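Local structure of aspartate Carbamoyltransferase Regulatory Chain (Moritella profunda, 2BE7) at residues D[73-78]-D[96-101]. The protein is the regulatory chain of aspartate carbamoyltransferase, which probably binds nucleotide effectors in its allosteric domain and carries a structural zinc ion in its metal-binding domain. Sequence-based numbering, arbitrary orientation.
Sequences LALLAP and LTLPNE
The largely extended linker 96-101 runs past the turn 73-78, whose first four residues have helical backbone angles, the two backbones coming nearest at Ala-74 and Leu-98, whose CA atoms are 5.7 Å apart. This is the junction between the two domains of the regulatory chain: 96-101 leaves strand 89-94, at the margin of the five-stranded antiparallel sheet of the allosteric domain, and leads into strand 101-102 of the four-stranded sheet in the zinc-bearing part. The contact is apolar. Ala-74 points its methyl group at the linker; Ala-74 CB lies 3.9 Å from Leu-96 CB and 3.7 Å from Thr-97 O, with the ring of Pro-99 farther along. Leu-96 lies against both ends of the turn, its CB touching Pro-78 O. With CG anti to its own carbonyl carbon (chi1 -46°), Leu-96 sends CD1 over the backbone, 3.8 Å from Ala-74 N and 3.7 Å from Ala-77 O, and this methyl also reaches CB of Leu-73. Within the turn, the peptide N of Ala-77 donates to Leu-73 O at 3.1 Å. Behind the turn, Leu-73 and Leu-76 pack on Phe-32 of helix 25-32, while Leu-73 also meets Ile-17 of strand 14-20. On the side of the zinc-bearing part, Leu-75, Leu-98 and Pro-99 all touch Ile-126 of strand 124-129, so this cluster joins the two domains. The backbone of Asn-100 is hydrogen-bonded to Ile-126, and Glu-101 O accepts a hydrogen bond from Gln-72 NE2. Leu-75 and Leu-98 meet with their side chains crossed at about a right angle, CD1 of Leu-98 lying 3.9 Å from Leu-75 CG and 4.0 Å from Leu-75 CD2.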
# COMPACT_ATOMS: atom_id res chain seq x y z
N LEU D 73 21.16 -28.58 -35.15
CA LEU D 73 21.12 -29.79 -34.33
C LEU D 73 22.39 -30.02 -33.52
O LEU D 73 22.38 -30.76 -32.54
CB LEU D 73 20.90 -31.01 -35.23
CG LEU D 73 19.74 -31.00 -36.23
CD1 LEU D 73 19.69 -32.31 -37.03
CD2 LEU D 73 18.41 -30.76 -35.53
N ALA D 74 23.48 -29.38 -33.93
CA ALA D 74 24.81 -29.57 -33.34
C ALA D 74 24.89 -29.37 -31.82
O ALA D 74 25.87 -29.78 -31.19
CB ALA D 74 25.83 -28.66 -34.03
N LEU D 75 23.89 -28.74 -31.23
CA LEU D 75 23.89 -28.48 -29.79
C LEU D 75 23.20 -29.58 -28.98
O LEU D 75 23.54 -29.82 -27.83
CB LEU D 75 23.27 -27.10 -29.52
CG LEU D 75 24.27 -25.96 -29.76
CD1 LEU D 75 23.59 -24.72 -30.30
CD2 LEU D 75 25.06 -25.65 -28.48
N LEU D 76 22.23 -30.26 -29.59
CA LEU D 76 21.57 -31.41 -28.96
C LEU D 76 22.33 -32.72 -29.20
O LEU D 76 22.16 -33.68 -28.45
CB LEU D 76 20.14 -31.55 -29.48
CG LEU D 76 19.16 -30.46 -29.06
CD1 LEU D 76 17.87 -30.62 -29.84
CD2 LEU D 76 18.91 -30.48 -27.54
N ALA D 77 23.16 -32.74 -30.24
CA ALA D 77 23.92 -33.92 -30.64
C ALA D 77 25.05 -33.53 -31.58
O ALA D 77 24.96 -33.77 -32.79
CB ALA D 77 23.01 -34.93 -31.31
N PRO D 78 26.12 -32.90 -31.05
CA PRO D 78 27.23 -32.39 -31.86
C PRO D 78 27.83 -33.36 -32.89
O PRO D 78 28.20 -32.93 -33.99
CB PRO D 78 28.30 -32.00 -30.82
CG PRO D 78 27.78 -32.44 -29.50
CD PRO D 78 26.31 -32.58 -29.62
N LEU D 96 28.36 -32.02 -38.63
CA LEU D 96 27.96 -30.79 -37.96
C LEU D 96 29.13 -30.04 -37.34
O LEU D 96 30.00 -30.63 -36.71
CB LEU D 96 26.93 -31.09 -36.87
CG LEU D 96 25.79 -32.04 -37.25
CD1 LEU D 96 24.80 -32.15 -36.09
CD2 LEU D 96 25.08 -31.58 -38.52
N THR D 97 29.14 -28.73 -37.55
CA THR D 97 29.90 -27.79 -36.72
C THR D 97 28.89 -26.89 -36.04
O THR D 97 27.77 -26.69 -36.53
CB THR D 97 30.86 -26.89 -37.53
OG1 THR D 97 31.51 -27.66 -38.55
CG2 THR D 97 31.92 -26.27 -36.61
N LEU D 98 29.29 -26.33 -34.90
CA LEU D 98 28.48 -25.35 -34.19
C LEU D 98 28.15 -24.19 -35.13
O LEU D 98 29.04 -23.69 -35.83
CB LEU D 98 29.25 -24.85 -32.96
CG LEU D 98 28.53 -24.85 -31.61
CD1 LEU D 98 27.86 -26.18 -31.30
CD2 LEU D 98 29.51 -24.49 -30.51
N PRO D 99 26.87 -23.76 -35.18
CA PRO D 99 26.53 -22.62 -36.03
C PRO D 99 26.86 -21.32 -35.32
O PRO D 99 27.34 -21.34 -34.19
CB PRO D 99 25.02 -22.76 -36.20
CG PRO D 99 24.56 -23.38 -34.94
CD PRO D 99 25.69 -24.26 -34.45
N ASN D 100 26.61 -20.19 -35.96
CA ASN D 100 26.82 -18.90 -35.31
C ASN D 100 25.65 -18.53 -34.38
O ASN D 100 25.85 -17.80 -33.42
CB ASN D 100 27.09 -17.81 -36.36
CG ASN D 100 28.52 -17.85 -36.93
OD1 ASN D 100 29.36 -18.64 -36.50
ND2 ASN D 100 28.78 -16.99 -37.91
N GLU D 101 24.47 -19.08 -34.65
CA GLU D 101 23.24 -18.63 -33.99
C GLU D 101 22.17 -19.73 -33.91
O GLU D 101 21.93 -20.42 -34.89
CB GLU D 101 22.70 -17.44 -34.77
CG GLU D 101 22.48 -16.20 -33.92
CD GLU D 101 22.28 -14.94 -34.76
OE1 GLU D 101 22.34 -15.04 -36.01
OE2 GLU D 101 22.06 -13.86 -34.17